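Local coordinates for intracellular protein transport protein USO1 (Saccharomyces cerevisiae S288c, PDB 6LSU) that is a dimeric coiled-coil tether required for protein transport from the endoplasmic reticulum to the Golgi complex, represented here by its globular head region, at residues F234-R248 with N279-I291. Residues are numbered along the deposited sequence; the frame is centred on the assembly and turned at random.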
loop_
_atom_site.group_PDB
_atom_site.type_symbol
_atom_site.label_atom_id
_atom_site.label_comp_id
_atom_site.label_asym_id
_atom_site.label_seq_id
_atom_site.Cartn_x
_atom_site.Cartn_y
_atom_site.Cartn_z
ATOM N N PHE A 234 22.893 -7.020 2.116
ATOM C CA PHE A 234 22.208 -6.107 3.069
ATOM C C PHE A 234 23.215 -5.163 3.734
ATOM O O PHE A 234 22.963 -3.917 3.738
ATOM C CB PHE A 234 21.356 -6.896 4.063
ATOM C CG PHE A 234 20.334 -7.758 3.356
ATOM C CD1 PHE A 234 19.742 -7.327 2.183
ATOM C CD2 PHE A 234 20.050 -9.021 3.796
ATOM C CE1 PHE A 234 18.825 -8.121 1.514
ATOM C CE2 PHE A 234 19.178 -9.840 3.096
ATOM C CZ PHE A 234 18.527 -9.374 1.983
ATOM N N GLU A 235 24.340 -5.700 4.215
ATOM C CA GLU A 235 25.438 -4.926 4.865
ATOM C C GLU A 235 25.924 -3.841 3.896
ATOM O O GLU A 235 26.024 -2.635 4.295
ATOM C CB GLU A 235 26.576 -5.872 5.251
ATOM C CG GLU A 235 27.416 -5.407 6.432
ATOM C CD GLU A 235 28.062 -6.546 7.206
ATOM O OE1 GLU A 235 27.371 -7.165 8.063
ATOM O OE2 GLU A 235 29.249 -6.835 6.934
ATOM N N ARG A 236 26.152 -4.236 2.646
ATOM C CA ARG A 236 26.679 -3.342 1.585
ATOM C C ARG A 236 25.688 -2.205 1.326
ATOM O O ARG A 236 26.075 -1.022 1.405
ATOM C CB ARG A 236 26.906 -4.138 0.299
ATOM C CG ARG A 236 28.001 -5.192 0.408
ATOM C CD ARG A 236 28.284 -5.825 -0.938
ATOM N NE ARG A 236 29.002 -7.089 -0.841
ATOM C CZ ARG A 236 30.259 -7.289 -1.235
ATOM N NH1 ARG A 236 30.968 -6.302 -1.760
ATOM N NH2 ARG A 236 30.789 -8.492 -1.104
ATOM N N LEU A 237 24.439 -2.554 1.029
ATOM C CA LEU A 237 23.415 -1.572 0.589
ATOM C C LEU A 237 23.145 -0.569 1.714
ATOM O O LEU A 237 23.071 0.624 1.381
ATOM C CB LEU A 237 22.147 -2.311 0.130
ATOM C CG LEU A 237 22.293 -3.074 -1.190
ATOM C CD1 LEU A 237 20.965 -3.687 -1.624
ATOM C CD2 LEU A 237 22.831 -2.175 -2.280
ATOM N N PHE A 238 23.047 -1.017 2.969
ATOM C CA PHE A 238 22.910 -0.139 4.167
ATOM C C PHE A 238 24.118 0.792 4.359
ATOM O O PHE A 238 23.884 1.949 4.728
ATOM C CB PHE A 238 22.600 -0.899 5.464
ATOM C CG PHE A 238 21.118 -1.165 5.634
ATOM C CD1 PHE A 238 20.240 -0.101 5.768
ATOM C CD2 PHE A 238 20.589 -2.445 5.552
ATOM C CE1 PHE A 238 18.877 -0.313 5.849
ATOM C CE2 PHE A 238 19.221 -2.645 5.647
ATOM C CZ PHE A 238 18.372 -1.573 5.795
ATOM N N SER A 239 25.352 0.390 4.035
ATOM C CA SER A 239 26.515 1.318 4.176
ATOM C C SER A 239 26.392 2.351 3.079
ATOM O O SER A 239 26.626 3.515 3.382
ATOM C CB SER A 239 27.857 0.667 4.141
ATOM O OG SER A 239 27.719 -0.724 4.378
ATOM N N ILE A 240 26.003 1.948 1.867
ATOM C CA ILE A 240 25.840 2.928 0.747
ATOM C C ILE A 240 24.772 3.945 1.178
ATOM O O ILE A 240 25.014 5.132 1.071
ATOM C CB ILE A 240 25.493 2.222 -0.576
ATOM C CG1 ILE A 240 26.554 1.199 -0.969
ATOM C CG2 ILE A 240 25.277 3.272 -1.669
ATOM C CD1 ILE A 240 26.230 0.442 -2.225
ATOM N N ILE A 241 23.612 3.463 1.662
ATOM C CA ILE A 241 22.506 4.325 2.151
ATOM C C ILE A 241 23.073 5.286 3.213
ATOM O O ILE A 241 22.858 6.504 3.043
ATOM C CB ILE A 241 21.317 3.495 2.678
ATOM C CG1 ILE A 241 20.604 2.740 1.543
ATOM C CG2 ILE A 241 20.315 4.384 3.470
ATOM C CD1 ILE A 241 19.735 1.625 2.000
ATOM N N GLU A 242 23.772 4.804 4.256
ATOM C CA GLU A 242 24.290 5.748 5.286
ATOM C C GLU A 242 25.357 6.682 4.695
ATOM O O GLU A 242 25.307 7.879 4.993
ATOM C CB GLU A 242 24.798 5.103 6.571
ATOM C CG GLU A 242 24.616 6.050 7.773
ATOM C CD GLU A 242 23.321 6.874 7.894
ATOM O OE1 GLU A 242 22.190 6.305 7.729
ATOM O OE2 GLU A 242 23.439 8.102 8.159
ATOM N N GLU A 243 26.212 6.171 3.818
ATOM C CA GLU A 243 27.259 6.945 3.097
ATOM C C GLU A 243 26.601 8.057 2.249
ATOM O O GLU A 243 27.144 9.192 2.215
ATOM C CB GLU A 243 28.100 5.940 2.309
ATOM C CG GLU A 243 29.530 6.344 2.065
ATOM C CD GLU A 243 30.182 5.396 1.063
ATOM O OE1 GLU A 243 30.079 4.139 1.245
ATOM O OE2 GLU A 243 30.716 5.907 0.061
ATOM N N GLU A 244 25.424 7.840 1.650
ATOM C CA GLU A 244 24.772 8.889 0.797
ATOM C C GLU A 244 23.819 9.816 1.580
ATOM O O GLU A 244 23.241 10.720 0.953
ATOM C CB GLU A 244 24.072 8.207 -0.366
ATOM C CG GLU A 244 25.060 7.622 -1.353
ATOM C CD GLU A 244 25.895 8.667 -2.073
ATOM O OE1 GLU A 244 25.293 9.665 -2.566
ATOM O OE2 GLU A 244 27.139 8.455 -2.181
ATOM N N GLY A 245 23.652 9.616 2.890
ATOM C CA GLY A 245 22.862 10.517 3.747
ATOM C C GLY A 245 21.503 9.970 4.118
ATOM O O GLY A 245 20.637 10.768 4.461
ATOM N N GLY A 246 21.302 8.659 4.045
ATOM C CA GLY A 246 20.054 8.017 4.486
ATOM C C GLY A 246 18.861 8.505 3.681
ATOM O O GLY A 246 18.974 8.713 2.449
ATOM N N LEU A 247 17.737 8.716 4.348
ATOM C CA LEU A 247 16.502 9.245 3.718
ATOM C C LEU A 247 16.834 10.478 2.876
ATOM O O LEU A 247 16.173 10.669 1.798
ATOM C CB LEU A 247 15.486 9.571 4.808
ATOM C CG LEU A 247 14.354 8.555 4.972
ATOM C CD1 LEU A 247 14.780 7.125 4.664
ATOM C CD2 LEU A 247 13.742 8.651 6.351
ATOM N N ARG A 248 17.827 11.273 3.297
ATOM C CA ARG A 248 18.217 12.504 2.555
ATOM C C ARG A 248 19.096 12.184 1.341
ATOM O O ARG A 248 19.347 13.093 0.566
ATOM C CB ARG A 248 18.856 13.510 3.512
ATOM C CG ARG A 248 17.849 14.059 4.513
ATOM C CD ARG A 248 18.448 14.965 5.557
ATOM N NE ARG A 248 18.729 14.202 6.769
ATOM C CZ ARG A 248 18.646 14.671 8.010
ATOM N NH1 ARG A 248 18.292 15.926 8.241
ATOM N NH2 ARG A 248 18.911 13.873 9.029
ATOM N N ASN A 279 19.977 -6.494 10.434
ATOM C CA ASN A 279 19.480 -5.371 9.586
ATOM C C ASN A 279 18.451 -4.481 10.321
ATOM O O ASN A 279 18.555 -3.230 10.173
ATOM C CB ASN A 279 18.920 -5.916 8.278
ATOM C CG ASN A 279 20.022 -6.468 7.414
ATOM O OD1 ASN A 279 20.933 -5.714 7.028
ATOM N ND2 ASN A 279 19.933 -7.757 7.115
ATOM N N LEU A 280 17.520 -5.051 11.098
ATOM C CA LEU A 280 16.453 -4.274 11.780
ATOM C C LEU A 280 16.997 -2.992 12.404
ATOM O O LEU A 280 16.451 -1.922 12.170
ATOM C CB LEU A 280 15.758 -5.122 12.841
ATOM C CG LEU A 280 14.756 -6.110 12.276
ATOM C CD1 LEU A 280 13.850 -6.627 13.380
ATOM C CD2 LEU A 280 13.955 -5.458 11.157
ATOM N N PRO A 281 18.070 -3.027 13.220
ATOM C CA PRO A 281 18.566 -1.802 13.855
ATOM C C PRO A 281 18.922 -0.734 12.812
ATOM O O PRO A 281 18.744 0.428 13.063
ATOM C CB PRO A 281 19.834 -2.239 14.578
ATOM C CG PRO A 281 19.715 -3.729 14.691
ATOM C CD PRO A 281 18.908 -4.196 13.502
ATOM N N LYS A 282 19.418 -1.180 11.660
ATOM C CA LYS A 282 19.816 -0.309 10.522
ATOM C C LYS A 282 18.570 0.332 9.892
ATOM O O LYS A 282 18.590 1.538 9.669
ATOM C CB LYS A 282 20.614 -1.126 9.501
ATOM C CG LYS A 282 22.055 -1.367 9.914
ATOM C CD LYS A 282 22.580 -2.726 9.534
ATOM C CE LYS A 282 24.085 -2.777 9.588
ATOM N NZ LYS A 282 24.570 -3.865 8.708
ATOM N N LEU A 283 17.541 -0.471 9.614
ATOM C CA LEU A 283 16.257 -0.034 9.000
ATOM C C LEU A 283 15.537 0.923 9.967
ATOM O O LEU A 283 15.098 2.002 9.533
ATOM C CB LEU A 283 15.431 -1.288 8.722
ATOM C CG LEU A 283 14.169 -1.061 7.907
ATOM C CD1 LEU A 283 14.515 -0.384 6.606
ATOM C CD2 LEU A 283 13.477 -2.382 7.634
ATOM N N ALA A 284 15.482 0.565 11.243
ATOM C CA ALA A 284 14.980 1.398 12.351
ATOM C C ALA A 284 15.705 2.726 12.345
ATOM O O ALA A 284 15.068 3.759 12.556
ATOM C CB ALA A 284 15.226 0.738 13.674
ATOM N N HIS A 285 17.019 2.695 12.204
ATOM C CA HIS A 285 17.835 3.933 12.337
ATOM C C HIS A 285 17.451 4.909 11.196
ATOM O O HIS A 285 17.386 6.171 11.434
ATOM C CB HIS A 285 19.323 3.584 12.348
ATOM C CG HIS A 285 20.143 4.813 12.209
ATOM N ND1 HIS A 285 20.314 5.675 13.283
ATOM C CD2 HIS A 285 20.777 5.365 11.140
ATOM C CE1 HIS A 285 21.036 6.708 12.886
ATOM N NE2 HIS A 285 21.345 6.541 11.578
ATOM N N LEU A 286 17.276 4.332 9.989
ATOM C CA LEU A 286 16.885 5.041 8.738
ATOM C C LEU A 286 15.436 5.562 8.827
ATOM O O LEU A 286 15.237 6.705 8.501
ATOM C CB LEU A 286 17.018 4.045 7.581
ATOM C CG LEU A 286 16.571 4.558 6.219
ATOM C CD1 LEU A 286 17.529 5.656 5.775
ATOM C CD2 LEU A 286 16.505 3.440 5.202
ATOM N N LEU A 287 14.490 4.737 9.305
ATOM C CA LEU A 287 13.094 5.132 9.535
ATOM C C LEU A 287 13.034 6.243 10.593
ATOM O O LEU A 287 12.150 7.107 10.540
ATOM C CB LEU A 287 12.294 3.911 9.969
ATOM C CG LEU A 287 11.937 2.926 8.861
ATOM C CD1 LEU A 287 11.212 1.702 9.423
ATOM C CD2 LEU A 287 11.053 3.630 7.850
ATOM N N SER A 288 13.975 6.279 11.508
ATOM C CA SER A 288 13.877 7.188 12.677
ATOM C C SER A 288 14.491 8.545 12.317
ATOM O O SER A 288 14.231 9.519 13.041
ATOM C CB SER A 288 14.493 6.599 13.926
ATOM O OG SER A 288 15.849 6.999 14.046
ATOM N N GLU A 289 15.126 8.663 11.156
ATOM C CA GLU A 289 15.738 9.930 10.719
ATOM C C GLU A 289 14.816 11.146 10.821
ATOM O O GLU A 289 15.231 12.204 11.280
ATOM C CB GLU A 289 16.284 9.789 9.314
ATOM C CG GLU A 289 17.784 9.639 9.327
ATOM C CD GLU A 289 18.326 8.977 8.073
ATOM O OE1 GLU A 289 19.189 8.000 8.211
ATOM O OE2 GLU A 289 17.899 9.451 6.982
ATOM N N PRO A 290 13.560 11.118 10.354
ATOM C CA PRO A 290 12.750 12.336 10.373
ATOM C C PRO A 290 12.421 12.890 11.776
ATOM O O PRO A 290 11.975 13.985 11.825
ATOM C CB PRO A 290 11.445 11.903 9.722
ATOM C CG PRO A 290 11.792 10.644 8.996
ATOM C CD PRO A 290 12.831 9.965 9.840
ATOM N N ILE A 291 12.638 12.122 12.842
ATOM C CA ILE A 291 12.276 12.487 14.242
ATOM C C ILE A 291 13.520 12.914 15.039
ATOM O O ILE A 291 14.337 12.048 15.433
ATOM C CB ILE A 291 11.593 11.296 14.903
ATOM C CG1 ILE A 291 10.280 10.998 14.198
ATOM C CG2 ILE A 291 11.442 11.540 16.382
ATOM C CD1 ILE A 291 10.095 9.515 13.997
#
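Phe238 meets Lys282, and Ile241 meets Leu286, between helices 234-244 and 280-287, whose axes run nearly parallel, 23° apart, and come no closer than 11.1 Å, a spacing that leaves room for large side chains. The flat Phe238 ring suits it: CB of Lys282 sits almost over the ring centre in a CH-pi contact, 3.9 Å from the centroid, while CD2 of Leu286 lies at the ring edge and CD1 of Leu283 packs against CZ. Replacing Phe238 by an alanine is likely to open a gap between the helices, leaving the Lys282 methylene and Leu283 without their aromatic partner. Asn279 has its amide plane nearly perpendicular to the Phe234 ring; its ND2 donates to the carbonyl of Phe274, whose ring also meets Phe234 edge-to-face, and its OD1 lies against Phe234 CB.

At the other end, Leu286, with CG anti to the backbone N (chi1 176°), brings CD1 against Ile241 CG2, 3.8 Å away, and Leu247, which follows the helix. Helix 234-244 closes in a Schellman motif at Gly245, and Gly246 also has positive phi, a conformation glycine readily adopts. The turn presents Leu247 N to Glu289, whose carboxylate supplies an acceptor: OE2 takes the bond at 2.7 Å through its syn lone pair, with an N-H...O angle of 138°, well short of straight. Glu242 OE1 lies 3.5 Å from Glu289 OE1, a like-charge approach likely to be somewhat unfavourable. Leu247 CD2 rests on Pro290, and both residues touch Ile307 of helix 301-317. Such stacking of helices from successive repeats, here ARM 4 and ARM 5, is characteristic of an armadillo-type alpha-solenoid.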